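Eukaryotic peptide chain release factor GTP-binding subunit (Schizosaccharomyces pombe, PDB 1R5B) is the GTP-binding subunit of a eukaryotic peptide chain release factor, a translation factor related to elongation factor Tu that joins a P-loop domain to two beta domains. Local coordinates at residues A[47-52]-A[148-153]; A[185-190]-A[229-234]; A[273-278]-A[351-356]; A[292-297]-A[442-447]; A[403-408]-A[421-426]. All blocks are in the same frame, centred on the assembly; numbering follows the deposited sequence.

Interaction 1. Residues A[47-52]-A[148-153]; sequences VFIGHV and GVLVIS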
# COMPACT_ATOMS: atom_id res chain seq x y z
N VAL A 47 -10.39 9.20 3.36
CA VAL A 47 -11.54 10.01 3.71
C VAL A 47 -11.35 10.54 5.12
O VAL A 47 -10.88 9.81 5.99
CB VAL A 47 -12.86 9.23 3.57
CG1 VAL A 47 -12.93 8.05 4.55
CG2 VAL A 47 -14.03 10.15 3.77
N PHE A 48 -11.70 11.80 5.33
CA PHE A 48 -11.61 12.45 6.63
C PHE A 48 -13.01 12.65 7.19
O PHE A 48 -13.93 13.05 6.49
CB PHE A 48 -10.90 13.80 6.50
CG PHE A 48 -9.43 13.68 6.29
CD1 PHE A 48 -8.93 13.30 5.07
CD2 PHE A 48 -8.55 13.93 7.32
CE1 PHE A 48 -7.56 13.17 4.87
CE2 PHE A 48 -7.18 13.80 7.12
CZ PHE A 48 -6.69 13.43 5.90
N ILE A 49 -13.15 12.35 8.48
CA ILE A 49 -14.43 12.39 9.19
C ILE A 49 -14.28 13.20 10.47
O ILE A 49 -13.24 13.19 11.11
CB ILE A 49 -14.88 10.96 9.52
CG1 ILE A 49 -15.01 10.13 8.24
CG2 ILE A 49 -16.21 10.96 10.28
CD1 ILE A 49 -15.47 8.71 8.48
N GLY A 50 -15.35 13.90 10.86
CA GLY A 50 -15.32 14.71 12.06
C GLY A 50 -16.22 15.91 11.96
O GLY A 50 -16.89 16.11 10.95
N HIS A 51 -16.24 16.71 13.02
CA HIS A 51 -17.04 17.94 13.04
C HIS A 51 -16.34 19.03 12.23
O HIS A 51 -15.12 19.06 12.15
CB HIS A 51 -17.27 18.39 14.49
CG HIS A 51 -18.41 19.34 14.66
ND1 HIS A 51 -18.41 20.62 14.15
CD2 HIS A 51 -19.60 19.19 15.30
CE1 HIS A 51 -19.54 21.22 14.47
NE2 HIS A 51 -20.28 20.38 15.16
N VAL A 52 -17.13 19.92 11.64
CA VAL A 52 -16.59 21.04 10.87
C VAL A 52 -15.62 21.88 11.70
O VAL A 52 -14.62 22.37 11.19
CB VAL A 52 -17.68 22.03 10.36
CG1 VAL A 52 -17.21 22.71 9.05
CG2 VAL A 52 -19.04 21.36 10.17
N GLY A 148 -9.47 5.78 6.79
CA GLY A 148 -10.42 6.69 7.40
C GLY A 148 -9.70 7.41 8.52
O GLY A 148 -9.04 6.77 9.33
N VAL A 149 -9.78 8.74 8.51
CA VAL A 149 -9.15 9.55 9.54
C VAL A 149 -10.25 10.30 10.29
O VAL A 149 -10.94 11.14 9.70
CB VAL A 149 -8.16 10.56 8.96
CG1 VAL A 149 -7.50 11.37 10.09
CG2 VAL A 149 -7.08 9.86 8.12
N LEU A 150 -10.46 9.96 11.56
CA LEU A 150 -11.42 10.68 12.40
C LEU A 150 -10.67 11.81 13.09
O LEU A 150 -9.73 11.56 13.83
CB LEU A 150 -12.06 9.73 13.42
CG LEU A 150 -13.01 10.32 14.46
CD1 LEU A 150 -14.23 10.91 13.80
CD2 LEU A 150 -13.43 9.24 15.46
N VAL A 151 -11.07 13.06 12.83
CA VAL A 151 -10.40 14.23 13.41
C VAL A 151 -11.18 14.72 14.61
O VAL A 151 -12.35 15.07 14.48
CB VAL A 151 -10.23 15.36 12.39
CG1 VAL A 151 -9.30 16.43 12.92
CG2 VAL A 151 -9.68 14.79 11.07
N ILE A 152 -10.53 14.73 15.77
CA ILE A 152 -11.16 15.12 17.03
C ILE A 152 -10.46 16.35 17.61
O ILE A 152 -9.24 16.43 17.59
CB ILE A 152 -11.10 13.96 18.04
CG1 ILE A 152 -11.86 12.73 17.52
CG2 ILE A 152 -11.66 14.38 19.40
CD1 ILE A 152 -13.38 12.87 17.51
N SER A 153 -11.23 17.30 18.13
CA SER A 153 -10.66 18.46 18.79
C SER A 153 -10.27 18.11 20.22
O SER A 153 -11.05 17.50 20.95
CB SER A 153 -11.66 19.61 18.83
OG SER A 153 -11.18 20.65 19.66
O HOH W 1 -14.87 15.76 15.59
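Val47-Gly50 and Gly148-Val151 run in the same direction as neighbouring strands of the central sheet in a P-loop nucleotide-binding domain. The axes of the short strands approach to 4.6 Å and are turned 31° against each other. A ladder of backbone bonds joins them: Val149 N gives to Val47 O (3.0 Å), Ile49 N to Val149 O (2.8 Å), and Val151 N to Ile49 O (2.8 Å), the last almost straight at 171°. Phe48, Val149 and Val151 share one face of the sheet. With CG anti to its carbonyl carbon (chi1 -74°), Phe48 lays its ring alongside Val149, whose CB comes over a ring face in a CH-pi contact, 3.8 Å from CD2. Val151 CG2 meets the same ring at its edge, 4.0 Å from Phe48 CD2. Leu59 and Ile63 of helix 56-66 also pack against Phe48, and this side of the sheet is buried hydrophobic core. Ile49 and Leu150 lie on the other face, where CG2 of the first touches CD1 of the second and His172 of helix 169-178 packs on both. Gly50 is the first glycine of a sequence consistent with the Walker A motif. Past it, a water bridges the two chain segments, accepting from His51 N at 3.1 Å and donating to Val151 O at 2.8 Å.

Interaction 2. Residues A[185-190]-A[229-234]; sequences VVVINK and MPVSAY
Ile188 N donates to Met229 O at 2.8 Å, and Val231 N to Ile188 O at 2.9 Å with an N-H...O angle of 173°. A third, more bent bond runs from Met229 N to Val186 O (3.1 Å). This is parallel pairing in the nucleotide-binding domain, and it adds strand 226-230 as the outermost strand at this edge of the sheet. Pro230, which lacks an N-H, falls where the backbone nitrogen faces away from residues 185-190, so the ladder loses nothing. At the end of strand 184-189, Asn189 and Lys190 begin a sequence that matches the NKxD signature of this family. Ser232 OG bonds Asp192 and Thr235, tying residues 231-234 to that signature, while Lys190 NZ reaches the Asp53 carbonyl and Glu158. On the Val187 face, Val185 CG1 meets Met229 CE at 4.3 Å, and Leu256 and Tyr259 of helix 256-262 pack against Met229. Ile188 and Pro230 turn to the other face, toward Tyr203 of helix 200-218. Two valines cross at about a right angle in close contact: a chi1 of -49° sets Val231 CG1 anti to the carbonyl carbon and leaves CG2 between the backbone N and that carbon, 3.3 Å from Val187 CG1.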
# COMPACT_ATOMS: atom_id res chain seq x y z
N VAL A 185 -7.76 5.60 11.83
CA VAL A 185 -6.77 6.58 12.27
C VAL A 185 -7.51 7.75 12.93
O VAL A 185 -8.37 8.37 12.31
CB VAL A 185 -5.93 7.09 11.09
CG1 VAL A 185 -4.92 8.10 11.56
CG2 VAL A 185 -5.23 5.92 10.39
N VAL A 186 -7.17 8.03 14.19
CA VAL A 186 -7.83 9.05 14.97
C VAL A 186 -6.80 10.14 15.24
O VAL A 186 -5.81 9.91 15.94
CB VAL A 186 -8.36 8.50 16.30
CG1 VAL A 186 -8.88 9.63 17.20
CG2 VAL A 186 -9.42 7.48 16.07
N VAL A 187 -7.04 11.32 14.69
CA VAL A 187 -6.13 12.44 14.82
C VAL A 187 -6.66 13.40 15.90
O VAL A 187 -7.76 13.95 15.80
CB VAL A 187 -5.96 13.11 13.43
CG1 VAL A 187 -5.56 14.51 13.53
CG2 VAL A 187 -4.91 12.33 12.62
N ILE A 188 -5.90 13.55 16.98
CA ILE A 188 -6.25 14.46 18.05
C ILE A 188 -5.68 15.84 17.66
O ILE A 188 -4.47 16.07 17.76
CB ILE A 188 -5.66 13.99 19.41
CG1 ILE A 188 -6.08 12.55 19.76
CG2 ILE A 188 -6.06 14.95 20.53
CD1 ILE A 188 -7.54 12.34 19.90
N ASN A 189 -6.56 16.75 17.24
CA ASN A 189 -6.18 18.04 16.66
C ASN A 189 -6.18 19.16 17.71
O ASN A 189 -6.64 18.97 18.83
CB ASN A 189 -7.14 18.36 15.52
CG ASN A 189 -6.67 19.51 14.63
OD1 ASN A 189 -7.47 20.23 14.05
ND2 ASN A 189 -5.36 19.66 14.51
N LYS A 190 -5.64 20.32 17.33
CA LYS A 190 -5.60 21.52 18.17
C LYS A 190 -4.75 21.36 19.43
O LYS A 190 -5.04 21.97 20.46
CB LYS A 190 -7.02 21.98 18.55
CG LYS A 190 -8.00 22.01 17.38
CD LYS A 190 -9.24 22.82 17.77
CE LYS A 190 -10.10 23.19 16.57
NZ LYS A 190 -11.52 23.39 17.01
N MET A 229 -2.97 9.79 17.08
CA MET A 229 -1.86 10.69 16.79
C MET A 229 -2.21 12.13 17.10
O MET A 229 -3.25 12.62 16.66
CB MET A 229 -1.46 10.61 15.33
CG MET A 229 -0.11 9.97 15.15
SD MET A 229 0.36 9.81 13.47
CE MET A 229 -0.95 8.97 12.85
N PRO A 230 -1.34 12.82 17.84
CA PRO A 230 -1.54 14.24 18.10
C PRO A 230 -1.04 15.03 16.91
O PRO A 230 -0.02 14.66 16.32
CB PRO A 230 -0.67 14.49 19.33
CG PRO A 230 0.45 13.52 19.18
CD PRO A 230 -0.11 12.33 18.47
N VAL A 231 -1.80 16.05 16.54
CA VAL A 231 -1.40 17.04 15.55
C VAL A 231 -1.96 18.41 15.92
O VAL A 231 -2.80 18.56 16.81
CB VAL A 231 -1.90 16.70 14.14
CG1 VAL A 231 -1.58 15.25 13.76
CG2 VAL A 231 -3.40 16.94 14.02
N SER A 232 -1.47 19.41 15.20
CA SER A 232 -2.11 20.72 15.15
C SER A 232 -2.13 21.16 13.69
O SER A 232 -1.09 21.44 13.10
CB SER A 232 -1.36 21.73 16.00
OG SER A 232 -1.78 23.04 15.68
N ALA A 233 -3.34 21.23 13.13
CA ALA A 233 -3.54 21.53 11.72
C ALA A 233 -3.29 23.00 11.43
O ALA A 233 -2.99 23.37 10.30
CB ALA A 233 -4.97 21.14 11.31
N TYR A 234 -3.43 23.83 12.46
CA TYR A 234 -3.20 25.26 12.32
C TYR A 234 -1.72 25.48 12.06
O TYR A 234 -1.35 26.05 11.04
CB TYR A 234 -3.67 26.03 13.56
CG TYR A 234 -3.57 27.54 13.43
CD1 TYR A 234 -4.42 28.24 12.58
CD2 TYR A 234 -2.62 28.27 14.15
CE1 TYR A 234 -4.33 29.62 12.44
CE2 TYR A 234 -2.52 29.65 14.02
CZ TYR A 234 -3.38 30.32 13.16
OH TYR A 234 -3.29 31.69 13.02

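Interaction 3. Residues A[273-278]-A[351-356]; sequences PFIMPI and VLTSTK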
# COMPACT_ATOMS: atom_id res chain seq x y z
N PRO A 273 -8.73 -10.28 -3.02
CA PRO A 273 -8.32 -11.69 -2.93
C PRO A 273 -6.90 -11.85 -2.39
O PRO A 273 -6.04 -11.05 -2.73
CB PRO A 273 -8.38 -12.17 -4.38
CG PRO A 273 -9.29 -11.20 -5.09
CD PRO A 273 -9.12 -9.88 -4.38
N PHE A 274 -6.67 -12.86 -1.57
CA PHE A 274 -5.35 -13.15 -1.00
C PHE A 274 -4.34 -13.39 -2.13
O PHE A 274 -4.62 -14.11 -3.09
CB PHE A 274 -5.46 -14.38 -0.09
CG PHE A 274 -4.16 -14.82 0.55
CD1 PHE A 274 -3.51 -14.03 1.48
CD2 PHE A 274 -3.62 -16.07 0.26
CE1 PHE A 274 -2.31 -14.45 2.09
CE2 PHE A 274 -2.42 -16.50 0.87
CZ PHE A 274 -1.77 -15.69 1.78
N ILE A 275 -3.17 -12.77 -2.00
CA ILE A 275 -2.03 -12.98 -2.88
C ILE A 275 -0.75 -12.94 -2.06
O ILE A 275 -0.51 -11.97 -1.36
CB ILE A 275 -1.97 -11.88 -3.94
CG1 ILE A 275 -3.27 -11.86 -4.77
CG2 ILE A 275 -0.72 -12.11 -4.83
CD1 ILE A 275 -3.37 -10.71 -5.76
N MET A 276 0.06 -13.99 -2.13
CA MET A 276 1.36 -14.06 -1.43
C MET A 276 2.33 -14.86 -2.27
O MET A 276 2.26 -16.09 -2.27
CB MET A 276 1.25 -14.71 -0.04
CG MET A 276 2.59 -14.74 0.71
SD MET A 276 2.75 -15.86 2.09
CE MET A 276 3.23 -17.21 1.34
N PRO A 277 3.24 -14.19 -2.98
CA PRO A 277 4.35 -14.88 -3.63
C PRO A 277 5.21 -15.64 -2.62
O PRO A 277 5.45 -15.13 -1.53
CB PRO A 277 5.16 -13.74 -4.26
CG PRO A 277 4.19 -12.59 -4.36
CD PRO A 277 3.26 -12.74 -3.22
N ILE A 278 5.65 -16.84 -2.98
CA ILE A 278 6.41 -17.69 -2.08
C ILE A 278 7.88 -17.34 -2.19
O ILE A 278 8.47 -17.54 -3.23
CB ILE A 278 6.19 -19.17 -2.43
CG1 ILE A 278 4.71 -19.54 -2.25
CG2 ILE A 278 7.10 -20.06 -1.60
CD1 ILE A 278 4.34 -20.92 -2.76
N VAL A 351 2.55 -18.71 -6.30
CA VAL A 351 1.87 -17.73 -5.49
C VAL A 351 0.68 -18.35 -4.78
O VAL A 351 -0.16 -18.97 -5.43
CB VAL A 351 1.40 -16.54 -6.35
CG1 VAL A 351 0.60 -15.55 -5.52
CG2 VAL A 351 2.60 -15.85 -6.99
N LEU A 352 0.63 -18.18 -3.46
CA LEU A 352 -0.53 -18.59 -2.71
C LEU A 352 -1.60 -17.57 -2.98
O LEU A 352 -1.32 -16.37 -3.04
CB LEU A 352 -0.23 -18.67 -1.21
CG LEU A 352 0.94 -19.58 -0.85
CD1 LEU A 352 1.04 -19.71 0.66
CD2 LEU A 352 0.81 -20.97 -1.49
N THR A 353 -2.82 -18.02 -3.16
CA THR A 353 -3.89 -17.12 -3.47
C THR A 353 -5.27 -17.68 -3.13
O THR A 353 -5.42 -18.83 -2.70
CB THR A 353 -3.81 -16.71 -4.94
OG1 THR A 353 -4.73 -15.64 -5.19
CG2 THR A 353 -4.25 -17.82 -5.86
N SER A 354 -6.26 -16.81 -3.27
CA SER A 354 -7.66 -17.16 -3.07
C SER A 354 -8.10 -18.26 -4.00
O SER A 354 -7.78 -18.24 -5.18
CB SER A 354 -8.51 -15.93 -3.34
OG SER A 354 -9.88 -16.19 -3.15
N THR A 355 -8.88 -19.20 -3.48
CA THR A 355 -9.49 -20.22 -4.33
C THR A 355 -10.65 -19.67 -5.15
O THR A 355 -10.92 -20.20 -6.22
CB THR A 355 -9.99 -21.42 -3.51
OG1 THR A 355 -10.97 -20.97 -2.56
CG2 THR A 355 -8.88 -22.03 -2.68
N LYS A 356 -11.32 -18.63 -4.67
CA LYS A 356 -12.44 -18.03 -5.41
C LYS A 356 -11.99 -17.11 -6.54
O LYS A 356 -12.44 -17.27 -7.67
CB LYS A 356 -13.36 -17.25 -4.47
CG LYS A 356 -13.97 -18.07 -3.34
CD LYS A 356 -15.44 -18.37 -3.60
CE LYS A 356 -15.94 -19.55 -2.79
NZ LYS A 356 -17.27 -20.05 -3.32
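The Phe274 ring lies beside Leu352, both side chains pointing the same way. Leu352 CB approaches the ring obliquely, 3.7 Å from CE2, as does Thr353 CA, while Ser354 N stands at the ring edge near its plane. Next to this ring, strands 275-277 and 351-353 pair antiparallel (164°) in the beta barrel that follows the nucleotide-binding domain, as in relatives of elongation factor Tu. Met276 and Leu352 form the hydrogen-bonded pair, with Met276 N to Leu352 O and Leu352 N to Met276 O both 2.9 Å. Phe274 O is gripped twice: Thr353 OG1 donates at 2.6 Å, almost in line with the carbonyl bond, and Ser354 N at 3.2 Å, tilted from the carbonyl plane. The threonine hydroxyl can do this because OG1 lies anti to its own backbone N (chi1 -170°); it also accepts from Val359 N. Around Leu352, Met276 bends at chi3 (87°) to bring CE to 3.4 Å from Leu352 CD1, and Ile278 CD1 comes crosswise to 3.8 Å from Leu352 CD2. On the opposite face of the sheet, Ile275 CG2 meets Val351 CG1 at 3.7 Å, and Met445 of helix 443-446 packs on both. Apolar packing thus fills both faces, while the threonine hydroxyl reinforces the backbone bond from Ser354 N, giving the Phe274 carbonyl a second donor just before strand 275-277.

Interaction 4. Residues A[292-297]-A[442-447]; sequences KIEAGS and YQYMGR
Glu294 and Tyr444 are the closest backbone pair, 7.2 Å between their CA atoms, where a classic beta bulge, Glu294 and Ala295 both facing Ile275, meets the short, weakly bonded helix 443-446. The contact joins the middle beta barrel to the C-terminal beta domain. No direct hydrogen bond crosses it; side chains and one water do the work. Glu294 is bent at chi2 (-60°), which folds its carboxylate over the start of the Tyr444 side chain: OE1 lies 3.4 Å from Tyr444 CB, and the carboxylate and ring planes are 35° apart. Its methylene CG rests on Met445 SD at 3.8 Å. The same methionine, also packed on Ile275 and Pro277, is the helix residue that meets the barrel strand beside the bulge. The extended chain of Lys292 carries its ammonium group over one face of the Tyr444 ring. NZ stands 4.5 Å from the ring centroid and 26° off the normal, a cation-pi contact. Lys292 and Glu294 thus bring opposite charges to the same tyrosine. At the other end, the methyl of Ala295 approaches the Tyr442 ring obliquely, CB to CE2 3.6 Å. One water, in plane at the edge of the Tyr444 ring, bridges the segments, accepting from Tyr444 N at 3.1 Å and donating to Glu294 OE1 at 2.8 Å.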
# COMPACT_ATOMS: atom_id res chain seq x y z
N LYS A 292 5.68 -12.42 1.62
CA LYS A 292 5.02 -11.17 2.02
C LYS A 292 3.65 -11.15 1.35
O LYS A 292 3.56 -11.29 0.15
CB LYS A 292 5.85 -9.96 1.56
CG LYS A 292 5.39 -8.56 2.09
CD LYS A 292 5.84 -7.42 1.13
CE LYS A 292 5.68 -6.03 1.75
NZ LYS A 292 5.75 -4.85 0.78
N ILE A 293 2.60 -10.96 2.13
CA ILE A 293 1.25 -10.89 1.59
C ILE A 293 1.11 -9.59 0.78
O ILE A 293 1.34 -8.52 1.31
CB ILE A 293 0.22 -10.96 2.70
CG1 ILE A 293 0.42 -12.24 3.51
CG2 ILE A 293 -1.18 -10.93 2.10
CD1 ILE A 293 -0.46 -12.34 4.75
N GLU A 294 0.80 -9.71 -0.50
CA GLU A 294 0.66 -8.54 -1.38
C GLU A 294 -0.76 -8.00 -1.41
O GLU A 294 -0.97 -6.81 -1.63
CB GLU A 294 1.11 -8.86 -2.79
CG GLU A 294 2.59 -9.20 -2.88
CD GLU A 294 3.50 -8.08 -2.43
OE1 GLU A 294 3.14 -6.87 -2.54
OE2 GLU A 294 4.60 -8.42 -1.96
N ALA A 295 -1.73 -8.87 -1.16
CA ALA A 295 -3.11 -8.47 -1.13
C ALA A 295 -3.89 -9.41 -0.25
O ALA A 295 -3.54 -10.57 -0.11
CB ALA A 295 -3.68 -8.52 -2.56
N GLY A 296 -4.96 -8.89 0.32
CA GLY A 296 -5.97 -9.69 0.99
C GLY A 296 -5.56 -10.09 2.38
O GLY A 296 -4.70 -9.46 2.99
N SER A 297 -6.18 -11.13 2.90
CA SER A 297 -5.89 -11.60 4.26
C SER A 297 -5.96 -13.12 4.34
O SER A 297 -6.48 -13.77 3.45
CB SER A 297 -6.86 -10.97 5.23
OG SER A 297 -8.13 -11.56 5.08
N TYR A 442 -1.68 -4.36 -8.56
CA TYR A 442 -0.85 -4.84 -7.46
C TYR A 442 0.63 -4.66 -7.86
O TYR A 442 1.20 -5.47 -8.58
CB TYR A 442 -1.16 -6.32 -7.16
CG TYR A 442 -2.63 -6.63 -6.98
CD1 TYR A 442 -3.41 -7.03 -8.05
CD2 TYR A 442 -3.23 -6.55 -5.73
CE1 TYR A 442 -4.76 -7.32 -7.89
CE2 TYR A 442 -4.57 -6.82 -5.57
CZ TYR A 442 -5.33 -7.21 -6.64
OH TYR A 442 -6.66 -7.46 -6.47
N GLN A 443 1.23 -3.58 -7.37
CA GLN A 443 2.57 -3.17 -7.77
C GLN A 443 3.62 -4.29 -7.80
O GLN A 443 4.20 -4.52 -8.86
CB GLN A 443 3.05 -2.02 -6.88
CG GLN A 443 2.32 -0.71 -7.15
CD GLN A 443 3.02 0.49 -6.55
OE1 GLN A 443 3.69 0.37 -5.52
NE2 GLN A 443 2.86 1.67 -7.18
N TYR A 444 3.85 -4.98 -6.69
CA TYR A 444 4.89 -6.01 -6.63
C TYR A 444 4.56 -7.23 -7.47
O TYR A 444 5.45 -8.04 -7.73
CB TYR A 444 5.20 -6.42 -5.18
CG TYR A 444 5.90 -5.32 -4.39
CD1 TYR A 444 5.18 -4.28 -3.79
CD2 TYR A 444 7.30 -5.31 -4.26
CE1 TYR A 444 5.82 -3.26 -3.08
CE2 TYR A 444 7.95 -4.27 -3.54
CZ TYR A 444 7.20 -3.26 -2.96
OH TYR A 444 7.84 -2.25 -2.25
N MET A 445 3.31 -7.37 -7.90
CA MET A 445 2.93 -8.46 -8.81
C MET A 445 3.13 -8.09 -10.29
O MET A 445 3.06 -8.96 -11.16
CB MET A 445 1.47 -8.88 -8.58
CG MET A 445 1.16 -9.40 -7.17
SD MET A 445 2.37 -10.47 -6.47
CE MET A 445 2.14 -11.81 -7.42
N GLY A 446 3.37 -6.81 -10.57
CA GLY A 446 3.62 -6.34 -11.92
C GLY A 446 4.98 -5.69 -12.16
O GLY A 446 5.22 -5.19 -13.24
N ARG A 447 5.86 -5.70 -11.17
CA ARG A 447 7.17 -5.04 -11.27
C ARG A 447 8.29 -6.07 -11.49
O ARG A 447 8.40 -7.01 -10.72
CB ARG A 447 7.43 -4.26 -9.98
CG ARG A 447 8.80 -3.63 -9.88
CD ARG A 447 8.86 -2.44 -8.91
NE ARG A 447 10.23 -2.02 -8.59
CZ ARG A 447 10.53 -0.99 -7.80
NH1 ARG A 447 9.58 -0.25 -7.24
NH2 ARG A 447 11.80 -0.67 -7.58
O HOH W 2 1.66 -5.79 -4.69

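Interaction 5. Residues A[403-408]-A[421-426]; sequences KLDKTN and GMKIIA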
# COMPACT_ATOMS: atom_id res chain seq x y z
N LYS A 403 8.88 2.77 -28.29
CA LYS A 403 10.13 3.25 -27.67
C LYS A 403 9.89 4.21 -26.48
O LYS A 403 10.18 3.86 -25.33
CB LYS A 403 11.00 3.93 -28.73
CG LYS A 403 12.47 4.09 -28.36
CD LYS A 403 13.37 4.02 -29.60
CE LYS A 403 13.01 5.10 -30.60
NZ LYS A 403 14.15 5.43 -31.50
N LEU A 404 9.35 5.40 -26.75
CA LEU A 404 9.12 6.45 -25.75
C LEU A 404 10.40 7.22 -25.36
O LEU A 404 11.51 6.68 -25.40
CB LEU A 404 8.48 5.91 -24.46
CG LEU A 404 7.37 4.84 -24.50
CD1 LEU A 404 7.66 3.74 -23.50
CD2 LEU A 404 6.00 5.46 -24.21
N ASP A 405 10.22 8.48 -24.96
CA ASP A 405 11.29 9.30 -24.37
C ASP A 405 10.75 10.58 -23.74
O ASP A 405 9.74 11.12 -24.19
CB ASP A 405 12.33 9.66 -25.43
CG ASP A 405 13.56 10.36 -24.83
OD1 ASP A 405 13.45 11.51 -24.36
OD2 ASP A 405 14.70 9.83 -24.81
N LYS A 406 11.45 11.06 -22.71
CA LYS A 406 11.14 12.32 -22.01
C LYS A 406 9.70 12.32 -21.49
O LYS A 406 9.45 11.81 -20.40
CB LYS A 406 11.46 13.55 -22.89
CG LYS A 406 12.49 14.50 -22.28
CD LYS A 406 13.93 14.09 -22.57
CE LYS A 406 14.93 15.17 -22.17
NZ LYS A 406 14.58 15.86 -20.88
N THR A 407 8.75 12.85 -22.26
CA THR A 407 7.33 12.64 -21.98
C THR A 407 6.90 11.35 -22.68
O THR A 407 6.92 11.27 -23.91
CB THR A 407 6.45 13.85 -22.44
OG1 THR A 407 5.09 13.43 -22.60
CG2 THR A 407 6.85 14.38 -23.83
N ASN A 408 6.56 10.33 -21.89
CA ASN A 408 6.18 9.02 -22.42
C ASN A 408 5.01 9.13 -23.40
O ASN A 408 3.85 8.86 -23.03
CB ASN A 408 5.81 8.06 -21.27
CG ASN A 408 7.02 7.63 -20.45
OD1 ASN A 408 8.10 8.23 -20.53
ND2 ASN A 408 6.84 6.60 -19.64
N GLY A 421 19.65 3.00 -22.45
CA GLY A 421 18.81 4.15 -22.15
C GLY A 421 17.49 4.22 -22.91
O GLY A 421 16.81 5.25 -22.89
N MET A 422 17.11 3.12 -23.56
CA MET A 422 15.88 3.06 -24.33
C MET A 422 14.75 2.50 -23.44
O MET A 422 15.00 2.07 -22.32
CB MET A 422 16.10 2.18 -25.57
CG MET A 422 15.20 2.48 -26.75
SD MET A 422 15.81 1.70 -28.23
CE MET A 422 14.36 0.93 -28.88
N LYS A 423 13.53 2.52 -23.97
CA LYS A 423 12.32 2.09 -23.27
C LYS A 423 11.45 1.11 -24.14
O LYS A 423 11.94 0.59 -25.15
CB LYS A 423 11.56 3.35 -22.85
CG LYS A 423 12.02 3.94 -21.49
CD LYS A 423 12.87 5.21 -21.65
CE LYS A 423 12.13 6.45 -21.14
NZ LYS A 423 12.84 7.74 -21.41
N ILE A 424 10.21 0.83 -23.73
CA ILE A 424 9.28 -0.00 -24.54
C ILE A 424 7.79 -0.01 -24.12
O ILE A 424 7.45 0.33 -22.99
CB ILE A 424 9.76 -1.48 -24.57
CG1 ILE A 424 9.43 -2.15 -25.93
CG2 ILE A 424 9.14 -2.25 -23.41
CD1 ILE A 424 9.03 -3.65 -25.84
N ILE A 425 6.92 -0.42 -25.05
CA ILE A 425 5.57 -0.91 -24.72
C ILE A 425 5.15 -2.02 -25.72
O ILE A 425 4.67 -1.73 -26.82
CB ILE A 425 4.51 0.29 -24.58
CG1 ILE A 425 3.25 0.13 -25.46
CG2 ILE A 425 5.17 1.65 -24.80
CD1 ILE A 425 2.25 -0.92 -24.98
N ALA A 426 5.37 -3.29 -25.35
CA ALA A 426 5.12 -4.41 -26.28
C ALA A 426 4.92 -5.80 -25.64
O ALA A 426 5.18 -6.00 -24.45
CB ALA A 426 6.23 -4.49 -27.29
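Lys403 and Met422 cross at about a right angle, meeting through their aliphatic parts rather than through any polar group. The lysine chain, bent at chi2 and chi3, lays CG 3.6 Å from Met422 CG and CD 3.3 Å from Met422 CE. The methionine, bent at chi3 (132°), places SD and CE against these methylenes. A second crossing, again near a right angle, sets Leu404 against Ile425: Leu404 CD1 touches Ile425 CG2 at 3.5 Å and approaches Ile424 O at the same distance. Between these two crossings Lys423 points toward residues 403-408 and, bent at chi2 and chi3, sends its chain along them. Its NZ ends 3.7 Å from Asp405 CA and 3.8 Å from Lys406 N. The carboxylate of Asp405 is near but not bonded, OD2 standing 4.4 Å from Lys423 NZ. Ile424 turns its side chain the other way, onto Ile369 and Leu400, and Ile425 also meets Ile366. Both segments are irregular and belong to the long excursion between strands 396-397 and 426-430 of the C-terminal beta domain, at the surface, where Lys403, Asp405 and Lys406 touch a neighbouring molecule in the crystal. With no hydrogen bond or salt bridge across it, the contact as modelled rests mainly on aliphatic packing; its finer details are doubtful, and the opposite charges of Asp405 and Lys423 probably add only a loose attraction.

In the fold
From the N terminus, interaction 1 closes a long loop within the nucleotide-binding domain, and interaction 2 closes a shorter one after it. The two touch through neighbouring strands 147-153 and 184-189, so together they span four strands of one sheet. The next contacts lie in the other domains. Interactions 3 and 4 cross along the chain, and their centres are about 9 Å apart: residues 273-278 pair with 351-356 inside the middle barrel, while 292-297, bonded to the same strand, reach out to the C-terminal domain. Interaction 5 falls within the span that interaction 4 closes, yet its nearest atoms are about 11 Å away, in a surface excursion of the C-terminal domain.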